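Local coordinates for protein malate dehydrogenase (Entamoeba histolytica, PDB 3I0P) that probably catalyses the NAD-dependent interconversion of malate and oxaloacetate, as a two-chain dehydrogenase with NAD bound at the subunit interface, at residues Arg36-Ala41 with Phe92-Gly97; Ala152-Asp157 with Ser242-Gly247. All blocks are in the same frame, centred on the assembly; numbering follows the deposited sequence.

Interaction 1 of 2, residues Arg36-Ala41 with Phe92-Gly97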
# COMPACT_ATOMS: atom_id res chain seq x y z
N ARG A 36 12.13 -14.04 20.66
CA ARG A 36 13.01 -14.94 19.94
C ARG A 36 12.29 -15.57 18.75
O ARG A 36 12.92 -15.80 17.72
CB ARG A 36 13.63 -15.98 20.88
CG ARG A 36 12.73 -17.13 21.29
CD ARG A 36 12.87 -18.31 20.34
NE ARG A 36 11.87 -19.32 20.66
CZ ARG A 36 12.06 -20.31 21.52
NH1 ARG A 36 13.22 -20.43 22.15
NH2 ARG A 36 11.10 -21.19 21.76
N ASP A 37 10.98 -15.82 18.88
CA ASP A 37 10.18 -16.35 17.76
C ASP A 37 10.21 -15.41 16.56
O ASP A 37 10.41 -15.84 15.43
CB ASP A 37 8.73 -16.61 18.17
CG ASP A 37 8.54 -17.93 18.90
OD1 ASP A 37 9.51 -18.71 19.07
OD2 ASP A 37 7.39 -18.19 19.31
N THR A 38 10.02 -14.12 16.81
CA THR A 38 9.98 -13.17 15.70
C THR A 38 11.37 -12.80 15.24
O THR A 38 11.56 -12.43 14.09
CB THR A 38 9.11 -11.89 15.95
OG1 THR A 38 9.94 -10.74 15.94
CG2 THR A 38 8.33 -11.95 17.25
N LEU A 39 12.36 -12.92 16.12
CA LEU A 39 13.75 -12.76 15.68
C LEU A 39 14.19 -13.93 14.82
O LEU A 39 14.66 -13.72 13.70
CB LEU A 39 14.71 -12.51 16.85
CG LEU A 39 14.50 -11.15 17.53
CD1 LEU A 39 15.60 -10.85 18.52
CD2 LEU A 39 14.42 -10.05 16.47
N ILE A 40 14.00 -15.17 15.29
CA ILE A 40 14.36 -16.34 14.49
C ILE A 40 13.58 -16.39 13.16
O ILE A 40 14.14 -16.77 12.14
CB ILE A 40 14.24 -17.69 15.26
CG1 ILE A 40 14.98 -18.81 14.52
CG2 ILE A 40 12.79 -18.09 15.49
CD1 ILE A 40 16.47 -18.79 14.69
N ALA A 41 12.31 -16.00 13.18
CA ALA A 41 11.50 -15.85 11.97
C ALA A 41 12.21 -15.01 10.92
O ALA A 41 12.16 -15.33 9.73
CB ALA A 41 10.15 -15.24 12.29
N PHE A 92 9.28 -4.67 24.33
CA PHE A 92 9.70 -5.15 23.02
C PHE A 92 8.58 -4.97 22.01
O PHE A 92 7.43 -5.34 22.28
CB PHE A 92 9.95 -6.64 23.06
CG PHE A 92 11.10 -7.06 23.92
CD1 PHE A 92 12.42 -6.88 23.49
CD2 PHE A 92 10.86 -7.73 25.12
CE1 PHE A 92 13.48 -7.32 24.27
CE2 PHE A 92 11.91 -8.18 25.90
CZ PHE A 92 13.22 -7.98 25.48
N GLY A 93 8.92 -4.46 20.83
CA GLY A 93 7.94 -4.35 19.76
C GLY A 93 7.31 -5.69 19.45
O GLY A 93 6.13 -5.77 19.12
N HIS A 94 8.12 -6.75 19.56
CA HIS A 94 7.69 -8.12 19.27
C HIS A 94 6.65 -8.57 20.26
O HIS A 94 5.72 -9.29 19.91
CB HIS A 94 8.87 -9.08 19.31
CG HIS A 94 10.17 -8.45 18.94
ND1 HIS A 94 10.93 -7.74 19.84
CD2 HIS A 94 10.83 -8.40 17.75
CE1 HIS A 94 12.02 -7.30 19.23
NE2 HIS A 94 11.98 -7.68 17.97
N VAL A 95 6.80 -8.12 21.51
CA VAL A 95 5.82 -8.40 22.55
C VAL A 95 4.52 -7.66 22.25
O VAL A 95 3.45 -8.27 22.19
CB VAL A 95 6.37 -8.07 23.96
CG1 VAL A 95 5.26 -8.08 25.01
CG2 VAL A 95 7.49 -9.04 24.34
N ASN A 96 4.62 -6.35 22.03
CA ASN A 96 3.45 -5.53 21.73
C ASN A 96 2.79 -5.99 20.42
O ASN A 96 1.56 -6.17 20.35
CB ASN A 96 3.81 -4.03 21.68
CG ASN A 96 4.37 -3.51 23.02
OD1 ASN A 96 3.77 -3.70 24.07
ND2 ASN A 96 5.53 -2.86 22.97
N GLY A 97 3.62 -6.22 19.41
CA GLY A 97 3.16 -6.68 18.10
C GLY A 97 2.40 -8.00 18.13
O GLY A 97 1.31 -8.11 17.54
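H94 reaches from the first turn of helix 93-111 to the side of helix 29-45, where T38 and L39 receive it. At its root, H94 CB lies 3.6 Å from T38 CG2, an aliphatic contact between the two helices. One bond further, H94 CG already faces the hydroxyl, 3.8 Å from T38 OG1. The ring then presents its rim: H94 CD2 is 3.1 Å from T38 OG1, which sits near the ring plane and meets the C-H edge there. The segments share no hydrogen bond. At the tip, H94 NE2 is 3.7 Å from L39 CD2, with the leucine branch approaching obliquely and the two side chains crossing at about a right angle. L39 CG stands anti to its carbonyl carbon (chi1 -68°), which lets L39 CD2 come up to H94 NE2.

This is a buried helix-to-helix contact, in which helix 93-111, the one that follows strand 83-87 of the mixed seven-stranded sheet, packs on helix 29-45. Y59 meets the H94 ring with planes about 55° apart, while V35 and Y130 add further contacts to it. On its other edge the ring is met in plane within its own segment, H94 ND1 standing 3.5 Å from F92 CB. The H94 side chain is about 8 Å from a bound NAD.

Interaction 2 of 2, residues Ala152-Asp157 with Ser242-Gly247; sequences AATFGD and SGSHKG. With NAD (nicotinamide-adenine-dinucleotide), chain B.
T154 and S244 join the loop segment 152-157 to the start of helix 244-259 by the single hydrogen bond between the segments, T154 OG1 donating to S244 OG at 2.8 Å. S244 OG is in turn bonded to the carbonyl of G237, so its hydroxyl links two loops at the helix start. T154 is the second residue of a type II beta turn from A153 to G156, closed by G156 N to A153 O at 3.1 Å.

Two further hydrogen bonds hold the pyrophosphate of NAD. H245 NE2 gives a nearly straight bond to NAD O2A (2.7 Å, 172° at the hydrogen), with the oxygen at the ring edge near its plane. K246, extended beyond CG, carries NZ to NAD O1N at 2.8 Å; the same nitrogen also bonds to the carbonyls of A183, S185 and I186 of the second subunit.

Van der Waals contacts position the adenine. H245 CB stands over a face of the base, 3.3 Å from NAD C5A; CG lies between the backbone N and the carbonyl carbon (chi1 54°), with the imidazole continuing toward the phosphate. F155 CE2 approaches the exocyclic NAD N6A obliquely at 3.6 Å. The phenyl ring is backed by T154 CG2, 3.9 Å above its centre, and stacks with H320 of the second subunit.

E240 and several residues of the second subunit, including D181 and E330, complete the hydrogen bonding of the cofactor. Of three successive helix residues, S244 thus ties the loop to the helix start through uncharged hydroxyls, while H245 and K246 serve the cofactor. K246 NZ, probably positively charged, would offset phosphate charge, and its bonds to second-subunit carbonyls place that charge at the interface.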
# COMPACT_ATOMS: atom_id res chain seq x y z
N ALA A 152 13.73 10.90 2.69
CA ALA A 152 13.30 12.23 2.25
C ALA A 152 11.98 12.17 1.50
O ALA A 152 11.77 11.30 0.65
CB ALA A 152 14.35 12.87 1.36
N ALA A 153 11.09 13.11 1.82
CA ALA A 153 9.87 13.37 1.05
C ALA A 153 10.21 13.64 -0.41
O ALA A 153 11.38 13.84 -0.76
CB ALA A 153 9.13 14.56 1.64
N THR A 154 9.19 13.65 -1.28
CA THR A 154 9.39 14.01 -2.69
C THR A 154 9.67 15.51 -2.76
O THR A 154 8.90 16.32 -2.24
CB THR A 154 8.17 13.64 -3.57
OG1 THR A 154 7.90 12.24 -3.43
CG2 THR A 154 8.45 13.95 -5.02
N PHE A 155 10.80 15.84 -3.41
CA PHE A 155 11.35 17.21 -3.49
C PHE A 155 12.09 17.63 -2.22
O PHE A 155 12.42 18.81 -2.05
CB PHE A 155 10.29 18.27 -3.88
CG PHE A 155 9.51 17.94 -5.13
CD1 PHE A 155 10.13 17.33 -6.23
CD2 PHE A 155 8.15 18.27 -5.22
CE1 PHE A 155 9.40 17.03 -7.38
CE2 PHE A 155 7.41 17.97 -6.37
CZ PHE A 155 8.04 17.35 -7.46
N GLY A 156 12.37 16.67 -1.34
CA GLY A 156 13.01 16.93 -0.05
C GLY A 156 14.50 16.68 -0.08
O GLY A 156 14.98 15.90 -0.92
N ASP A 157 15.24 17.33 0.81
CA ASP A 157 16.71 17.28 0.83
C ASP A 157 17.20 16.94 2.24
O ASP A 157 18.31 17.31 2.64
CB ASP A 157 17.28 18.63 0.35
CG ASP A 157 18.70 18.52 -0.21
OD1 ASP A 157 19.05 17.46 -0.77
OD2 ASP A 157 19.46 19.50 -0.11
N SER A 242 9.23 8.71 -12.17
CA SER A 242 9.45 7.29 -11.89
C SER A 242 8.49 6.78 -10.81
O SER A 242 8.46 5.58 -10.53
CB SER A 242 10.91 7.03 -11.50
OG SER A 242 11.31 7.92 -10.47
N GLY A 243 7.71 7.68 -10.21
CA GLY A 243 6.68 7.32 -9.23
C GLY A 243 6.98 7.67 -7.78
O GLY A 243 6.30 7.19 -6.87
N SER A 244 7.98 8.53 -7.57
CA SER A 244 8.43 8.94 -6.23
C SER A 244 7.31 9.29 -5.27
O SER A 244 7.31 8.85 -4.12
CB SER A 244 9.35 10.16 -6.33
OG SER A 244 9.64 10.67 -5.04
N HIS A 245 6.38 10.10 -5.75
CA HIS A 245 5.26 10.60 -4.94
C HIS A 245 4.41 9.48 -4.34
O HIS A 245 3.83 9.64 -3.26
CB HIS A 245 4.39 11.56 -5.76
CG HIS A 245 3.90 10.99 -7.06
ND1 HIS A 245 4.76 10.67 -8.10
CD2 HIS A 245 2.66 10.71 -7.51
CE1 HIS A 245 4.06 10.19 -9.11
NE2 HIS A 245 2.78 10.21 -8.78
N LYS A 246 4.37 8.34 -5.03
CA LYS A 246 3.60 7.20 -4.56
C LYS A 246 4.24 6.55 -3.32
O LYS A 246 3.60 6.48 -2.27
CB LYS A 246 3.32 6.21 -5.70
CG LYS A 246 2.50 6.85 -6.83
CD LYS A 246 2.28 5.91 -7.98
CE LYS A 246 1.29 6.53 -8.97
NZ LYS A 246 0.73 5.52 -9.91
N GLY A 247 5.49 6.10 -3.43
CA GLY A 247 6.19 5.53 -2.27
C GLY A 247 6.17 6.49 -1.10
O GLY A 247 5.92 6.10 0.05
PA NAD B . -0.57 10.05 -10.10
O1A NAD B . -1.18 11.25 -10.79
O2A NAD B . 0.78 9.58 -10.54
O5B NAD B . -0.52 10.42 -8.53
C5B NAD B . -1.70 10.93 -7.87
C4B NAD B . -1.57 10.89 -6.35
O4B NAD B . -0.26 11.24 -5.90
C3B NAD B . -2.49 11.89 -5.67
O3B NAD B . -2.87 11.36 -4.39
C2B NAD B . -1.62 13.12 -5.49
O2B NAD B . -2.07 13.92 -4.40
C1B NAD B . -0.28 12.49 -5.19
N9A NAD B . 0.90 13.32 -5.58
C8A NAD B . 1.25 13.71 -6.82
N7A NAD B . 2.40 14.41 -6.73
C5A NAD B . 2.78 14.45 -5.44
C6A NAD B . 3.86 15.01 -4.74
N6A NAD B . 4.82 15.71 -5.39
N1A NAD B . 3.94 14.86 -3.40
C2A NAD B . 3.01 14.18 -2.73
N3A NAD B . 1.97 13.62 -3.37
C4A NAD B . 1.83 13.75 -4.72
O3 NAD B . -1.61 8.80 -10.07
PN NAD B . -2.11 7.88 -11.31
O1N NAD B . -1.60 6.48 -11.06
O2N NAD B . -1.85 8.57 -12.63
O5D NAD B . -3.70 7.84 -11.13
C5D NAD B . -4.52 8.92 -11.58
C4D NAD B . -6.00 8.57 -11.43
O4D NAD B . -6.34 7.46 -12.26
C3D NAD B . -6.35 8.16 -10.01
O3D NAD B . -7.43 9.00 -9.56
C2D NAD B . -6.74 6.68 -10.09
O2D NAD B . -7.81 6.27 -9.22
C1D NAD B . -7.18 6.56 -11.53
N1N NAD B . -7.11 5.19 -12.02
C2N NAD B . -8.26 4.48 -12.11
C3N NAD B . -8.24 3.17 -12.57
C7N NAD B . -9.51 2.36 -12.68
O7N NAD B . -9.45 1.21 -13.09
N7N NAD B . -10.67 2.92 -12.32
C4N NAD B . -7.02 2.59 -12.93
C5N NAD B . -5.85 3.34 -12.82
C6N NAD B . -5.92 4.65 -12.36

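How the interactions relate
Along the chain interaction 1 comes complete before interaction 2, and both lie in the malate/L-lactate dehydrogenase region of the sequence. Their centres are 31 Å apart and their nearest atoms about 22 Å, so they do not touch. Interaction 1 pairs helices 29-45 and 93-111 about 10 Å from the chain centre; interaction 2 lies about 22 Å out, joining the loop between strands 139-145 and 166-170 to helix 244-259. Those two strands belong to the same seven-stranded mixed sheet as 83-87, which precedes helix 93-111. Interaction 1 thus packs helices within the subunit in the neighbourhood of a bound NAD, whereas interaction 2 supplies residues that bond to one, in a site shared with the second subunit.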